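Local coordinates for maltose/maltodextrin-binding protein (PDB 2GH9) that binds maltotriose as a maltodextrin-binding protein of the periplasmic type, probably delivering the sugar to a membrane transporter, at residues Q54-L58 / V273-N279; F162-F166 / K194-I199. One frame throughout, in Å; residues are numbered along the deposited sequence. Where two conformers were deposited one is given.

Contact 1: Q54-L58 / V273-N279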
loop_
_atom_site.group_PDB
_atom_site.type_symbol
_atom_site.label_atom_id
_atom_site.label_comp_id
_atom_site.label_asym_id
_atom_site.label_seq_id
_atom_site.Cartn_x
_atom_site.Cartn_y
_atom_site.Cartn_z
ATOM N N GLN A 54 -12.131 -2.925 23.502
ATOM C CA GLN A 54 -11.811 -1.506 23.255
ATOM C C GLN A 54 -11.630 -1.135 21.766
ATOM O O GLN A 54 -11.363 0.050 21.459
ATOM C CB GLN A 54 -10.524 -1.111 23.979
ATOM C CG GLN A 54 -10.535 -1.155 25.506
ATOM C CD GLN A 54 -9.123 -1.139 26.062
ATOM O OE1 GLN A 54 -8.184 -1.510 25.371
ATOM N NE2 GLN A 54 -8.961 -0.706 27.302
ATOM N N ALA A 55 -11.747 -2.109 20.854
ATOM C CA ALA A 55 -11.605 -1.832 19.405
ATOM C C ALA A 55 -12.958 -1.781 18.668
ATOM O O ALA A 55 -13.982 -2.268 19.168
ATOM C CB ALA A 55 -10.672 -2.845 18.742
ATOM N N ALA A 56 -12.941 -1.184 17.474
ATOM C CA ALA A 56 -14.122 -1.095 16.616
ATOM C C ALA A 56 -14.620 -2.454 16.149
ATOM O O ALA A 56 -13.884 -3.444 16.163
ATOM C CB ALA A 56 -13.827 -0.218 15.376
ATOM N N ASP A 57 -15.875 -2.477 15.708
ATOM C CA ASP A 57 -16.516 -3.696 15.230
ATOM C C ASP A 57 -15.949 -4.150 13.900
ATOM O O ASP A 57 -15.987 -5.327 13.594
ATOM C CB ASP A 57 -18.031 -3.475 15.117
ATOM C CG ASP A 57 -18.671 -3.259 16.476
ATOM O OD1 ASP A 57 -18.708 -4.228 17.247
ATOM O OD2 ASP A 57 -19.078 -2.133 16.796
ATOM N N LEU A 58 -15.454 -3.208 13.100
ATOM C CA LEU A 58 -14.773 -3.547 11.859
ATOM C C LEU A 58 -13.725 -2.501 11.473
ATOM O O LEU A 58 -13.695 -1.392 12.014
ATOM C CB LEU A 58 -15.761 -3.816 10.698
ATOM C CG LEU A 58 -16.870 -2.875 10.234
ATOM C CD1 LEU A 58 -17.430 -3.328 8.888
ATOM C CD2 LEU A 58 -17.972 -2.809 11.265
ATOM N N VAL A 273 -13.499 -8.055 10.361
ATOM C CA VAL A 273 -14.437 -7.943 11.448
ATOM C C VAL A 273 -13.713 -8.339 12.734
ATOM O O VAL A 273 -12.913 -9.257 12.737
ATOM C CB VAL A 273 -15.721 -8.788 11.149
ATOM C CG1 VAL A 273 -16.634 -8.871 12.389
ATOM C CG2 VAL A 273 -16.480 -8.166 9.991
ATOM N N ASN A 274 -13.972 -7.591 13.799
ATOM C CA ASN A 274 -13.427 -7.848 15.124
ATOM C C ASN A 274 -14.022 -9.135 15.709
ATOM O O ASN A 274 -15.246 -9.231 15.895
ATOM C CB ASN A 274 -13.759 -6.659 16.024
ATOM C CG ASN A 274 -13.077 -6.709 17.373
ATOM O OD1 ASN A 274 -12.519 -7.724 17.762
ATOM N ND2 ASN A 274 -13.096 -5.586 18.084
ATOM N N ALA A 275 -13.159 -10.109 16.009
ATOM C CA ALA A 275 -13.591 -11.378 16.607
ATOM C C ALA A 275 -14.295 -11.176 17.961
ATOM O O ALA A 275 -15.049 -12.040 18.413
ATOM C CB ALA A 275 -12.400 -12.316 16.764
ATOM N N TYR A 276 -14.065 -10.024 18.586
ATOM C CA TYR A 276 -14.677 -9.667 19.866
ATOM C C TYR A 276 -15.842 -8.696 19.730
ATOM O O TYR A 276 -16.295 -8.108 20.727
ATOM C CB TYR A 276 -13.615 -9.053 20.771
ATOM C CG TYR A 276 -12.559 -10.033 21.158
ATOM C CD1 TYR A 276 -12.714 -10.836 22.274
ATOM C CD2 TYR A 276 -11.413 -10.180 20.396
ATOM C CE1 TYR A 276 -11.744 -11.759 22.632
ATOM C CE2 TYR A 276 -10.440 -11.081 20.738
ATOM C CZ TYR A 276 -10.606 -11.878 21.868
ATOM O OH TYR A 276 -9.623 -12.789 22.212
ATOM N N SER A 277 -16.341 -8.516 18.513
ATOM C CA SER A 277 -17.505 -7.664 18.323
ATOM C C SER A 277 -18.696 -8.200 19.110
ATOM O O SER A 277 -19.060 -9.350 18.959
ATOM C CB SER A 277 -17.890 -7.581 16.853
ATOM O OG SER A 277 -18.993 -6.712 16.691
ATOM N N LYS A 278 -19.314 -7.339 19.915
ATOM C CA LYS A 278 -20.633 -7.636 20.497
ATOM C C LYS A 278 -21.830 -7.480 19.532
ATOM O O LYS A 278 -22.983 -7.512 19.989
ATOM C CB LYS A 278 -20.875 -6.770 21.737
ATOM C CG LYS A 278 -19.799 -6.903 22.803
ATOM C CD LYS A 278 -19.440 -8.374 23.056
ATOM C CE LYS A 278 -18.512 -8.557 24.250
ATOM N NZ LYS A 278 -18.120 -9.988 24.354
ATOM N N ASN A 279 -21.554 -7.320 18.233
ATOM C CA ASN A 279 -22.588 -7.176 17.204
ATOM C C ASN A 279 -22.090 -7.715 15.851
ATOM O O ASN A 279 -22.211 -7.033 14.823
ATOM C CB ASN A 279 -23.012 -5.692 17.070
ATOM C CG ASN A 279 -23.993 -5.241 18.161
ATOM O OD1 ASN A 279 -24.923 -5.967 18.521
ATOM N ND2 ASN A 279 -23.798 -4.022 18.669
HETATM O O HOH W 1 -13.029 -5.147 21.215
#
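Asp-57 and Leu-58 meet Val-273 and Asn-274 where antiparallel strands 58-63 and 265-273 come together, at the start of the first and the end of the second, in the mixed sheet of one lobe of the periplasmic-binding-protein fold. Leu-58 and Val-273 form a non-hydrogen-bonded pair, their CA atoms 4.4 Å apart, and both apolar side chains lie on the same face of the sheet, where Leu-58 also packs on helix 280-290. Just past this pair the backbone N of Asn-274 binds Asp-57 O at 3.0 Å, an almost straight bond. With CG anti to the backbone nitrogen (chi1 -172°), the Asn-274 amide reaches back to segment 54-58, and ND2 grips Ala-56 O at 3.0 Å from above the carbonyl plane. ND2 also meets a water, while OD1 turns the other way and accepts from the backbone N of Tyr-276, closing an Asx turn at the start of the type I turn Asn-274 to Ser-277. Asparagine suits this place because one flat group offers both a donor and an acceptor. A leucine here would probably leave Ala-56 O without this donor and cost the Asx turn, with the type I turn left to its backbone bond. Asp-57 works as a two-handed acceptor: OD2 takes the backbone N of Thr-4 on strand 3-7, and OD1 is met on its anti side by Ser-277 OG, tilted from the carboxylate plane. That serine carries OG anti to its own nitrogen (chi1 -178°), on the side of Asp-57. Its OG donates to Asp-57 OD1 at 2.6 Å and, in an ST turn, accepts from Asn-279 N at 3.1 Å.

Contact 2: F162-F166 / K194-I199; sequences FFKAF and KALQFI
The Phe-162 ring takes the edge of Phe-198 on one face, a T-shaped pair with centroids 4.8 Å apart and planes at 73°. Beside it, one face of Phe-163 is filled by Ala-195 CB, which sits almost on the ring normal, 3.4 Å from the centroid, and one face of Phe-166 is covered by Lys-194 CB, less centrally. These aromatic and CH-pi contacts join helices 156-166 and 189-204 in a lobe of the periplasmic-binding-protein fold. The short segments run in broadly opposed directions at 128°, with axes 9.0 Å apart. Ala-195, at the closest backbone approach, suits its place: its single methyl fits between the helices and gives a ring face something to rest on. Phe-198 has CG anti to the backbone nitrogen (chi1 169°), which sends its ring across to Phe-162 while its CB stays 3.7 Å from Phe-166 CE2. Branched side chains complete the seam, Leu-196 CD2 lying 3.9 Å from Phe-163 CZ and Ile-199 bridging Phe-162 and Phe-163. The cluster runs on into other aromatics: Trp-348 meets Phe-163 edge-to-face, and Trp-131 meets Phe-198. Lys-194 belongs at the exposed border, since its CB covers a ring while the extended chain beyond carries the charge outward. There a water donates to Phe-166 O at 2.7 Å and accepts from Lys-194 NZ at 3.0 Å.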
loop_
_atom_site.group_PDB
_atom_site.type_symbol
_atom_site.label_atom_id
_atom_site.label_comp_id
_atom_site.label_asym_id
_atom_site.label_seq_id
_atom_site.Cartn_x
_atom_site.Cartn_y
_atom_site.Cartn_z
ATOM N N PHE A 162 12.731 -0.414 -5.872
ATOM C CA PHE A 162 14.173 -0.302 -6.099
ATOM C C PHE A 162 14.912 -1.545 -5.556
ATOM O O PHE A 162 15.849 -2.034 -6.174
ATOM C CB PHE A 162 14.718 0.975 -5.450
ATOM C CG PHE A 162 13.990 2.214 -5.855
ATOM C CD1 PHE A 162 13.618 2.417 -7.173
ATOM C CD2 PHE A 162 13.699 3.205 -4.911
ATOM C CE1 PHE A 162 12.932 3.566 -7.559
ATOM C CE2 PHE A 162 13.035 4.350 -5.280
ATOM C CZ PHE A 162 12.633 4.533 -6.611
ATOM N N PHE A 163 14.470 -2.071 -4.426
ATOM C CA PHE A 163 15.049 -3.310 -3.901
ATOM C C PHE A 163 14.813 -4.502 -4.855
ATOM O O PHE A 163 15.722 -5.305 -5.090
ATOM C CB PHE A 163 14.554 -3.610 -2.471
ATOM C CG PHE A 163 15.276 -2.830 -1.391
ATOM C CD1 PHE A 163 16.191 -3.461 -0.541
ATOM C CD2 PHE A 163 15.009 -1.483 -1.194
ATOM C CE1 PHE A 163 16.839 -2.752 0.478
ATOM C CE2 PHE A 163 15.661 -0.759 -0.179
ATOM C CZ PHE A 163 16.576 -1.418 0.665
ATOM N N LYS A 164 13.612 -4.574 -5.424
ATOM C CA LYS A 164 13.260 -5.560 -6.450
ATOM C C LYS A 164 14.104 -5.408 -7.729
ATOM O O LYS A 164 14.688 -6.390 -8.210
ATOM C CB LYS A 164 11.756 -5.488 -6.768
ATOM C CG LYS A 164 11.270 -6.563 -7.743
ATOM C CD LYS A 164 9.764 -6.766 -7.654
ATOM C CE LYS A 164 9.318 -7.955 -8.481
ATOM N NZ LYS A 164 9.893 -9.201 -7.956
ATOM N N ALA A 165 14.209 -4.192 -8.249
ATOM C CA ALA A 165 15.075 -3.937 -9.394
ATOM C C ALA A 165 16.508 -4.492 -9.159
ATOM O O ALA A 165 17.066 -5.190 -10.009
ATOM C CB ALA A 165 15.119 -2.444 -9.721
ATOM N N PHE A 166 17.082 -4.205 -7.993
ATOM C CA PHE A 166 18.460 -4.607 -7.690
ATOM C C PHE A 166 18.629 -6.078 -7.287
ATOM O O PHE A 166 19.760 -6.548 -7.159
ATOM C CB PHE A 166 19.078 -3.689 -6.632
ATOM C CG PHE A 166 19.460 -2.336 -7.158
ATOM C CD1 PHE A 166 20.562 -2.192 -8.007
ATOM C CD2 PHE A 166 18.747 -1.213 -6.803
ATOM C CE1 PHE A 166 20.924 -0.962 -8.493
ATOM C CE2 PHE A 166 19.117 0.026 -7.276
ATOM C CZ PHE A 166 20.214 0.145 -8.141
ATOM N N LYS A 194 23.088 -1.927 -2.814
ATOM C CA LYS A 194 22.863 -1.207 -4.074
ATOM C C LYS A 194 21.575 -0.369 -4.048
ATOM O O LYS A 194 21.550 0.749 -4.574
ATOM C CB LYS A 194 22.853 -2.168 -5.252
ATOM C CG LYS A 194 24.200 -2.854 -5.534
ATOM C CD LYS A 194 23.981 -4.183 -6.259
ATOM C CE LYS A 194 25.267 -4.886 -6.637
ATOM N NZ LYS A 194 25.049 -6.343 -6.932
ATOM N N ALA A 195 20.509 -0.915 -3.453
ATOM C CA ALA A 195 19.261 -0.181 -3.303
ATOM C C ALA A 195 19.491 1.071 -2.482
ATOM O O ALA A 195 19.082 2.159 -2.877
ATOM C CB ALA A 195 18.184 -1.042 -2.647
ATOM N N LEU A 196 20.155 0.920 -1.339
ATOM C CA LEU A 196 20.378 2.060 -0.441
ATOM C C LEU A 196 21.289 3.140 -1.040
ATOM O O LEU A 196 21.069 4.332 -0.803
ATOM C CB LEU A 196 20.958 1.604 0.896
ATOM C CG LEU A 196 20.043 0.825 1.836
ATOM C CD1 LEU A 196 20.759 0.652 3.195
ATOM C CD2 LEU A 196 18.703 1.541 1.982
ATOM N N GLN A 197 22.287 2.732 -1.819
ATOM C CA GLN A 197 23.125 3.710 -2.558
ATOM C C GLN A 197 22.335 4.501 -3.621
ATOM O O GLN A 197 22.452 5.725 -3.726
ATOM C CB GLN A 197 24.307 2.994 -3.212
ATOM C CG GLN A 197 25.408 3.939 -3.714
ATOM C CD GLN A 197 25.927 4.887 -2.624
ATOM O OE1 GLN A 197 26.453 4.448 -1.604
ATOM N NE2 GLN A 197 25.752 6.174 -2.829
ATOM N N PHE A 198 21.510 3.812 -4.404
ATOM C CA PHE A 198 20.625 4.511 -5.342
ATOM C C PHE A 198 19.686 5.496 -4.621
ATOM O O PHE A 198 19.491 6.645 -5.082
ATOM C CB PHE A 198 19.800 3.524 -6.177
ATOM C CG PHE A 198 18.708 4.187 -6.950
ATOM C CD1 PHE A 198 19.018 5.011 -8.006
ATOM C CD2 PHE A 198 17.379 4.030 -6.594
ATOM C CE1 PHE A 198 18.032 5.675 -8.701
ATOM C CE2 PHE A 198 16.383 4.696 -7.284
ATOM C CZ PHE A 198 16.708 5.508 -8.348
ATOM N N ILE A 199 19.102 5.048 -3.501
ATOM C CA ILE A 199 18.244 5.926 -2.711
ATOM C C ILE A 199 19.051 7.120 -2.182
ATOM O O ILE A 199 18.611 8.254 -2.315
ATOM C CB ILE A 199 17.472 5.194 -1.585
ATOM C CG1 ILE A 199 16.513 4.154 -2.180
ATOM C CG2 ILE A 199 16.697 6.216 -0.723
ATOM C CD1 ILE A 199 16.124 3.009 -1.240
HETATM O O HOH W 2 22.254 -7.397 -6.482
#

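How the contacts relate
Contact 1 and contact 2 lie on opposite sides of the chain's centre, their centres 41 Å apart and their nearest atoms about 29 Å apart, and they do not touch. In sequence they are nested: the loop closed by 54-58 and 273-279 contains the whole of contact 2, so the chain leaves one lobe, builds the helix pair in the other and returns. Contact 1 is polar, fixing strand ends and a turn with hydrogen bonds, whereas contact 2 is a buried apolar seam. The maltotriose binds between the lobes; the Phe-163 side chain comes within about 12 Å of a bound glucose unit, too far to touch it.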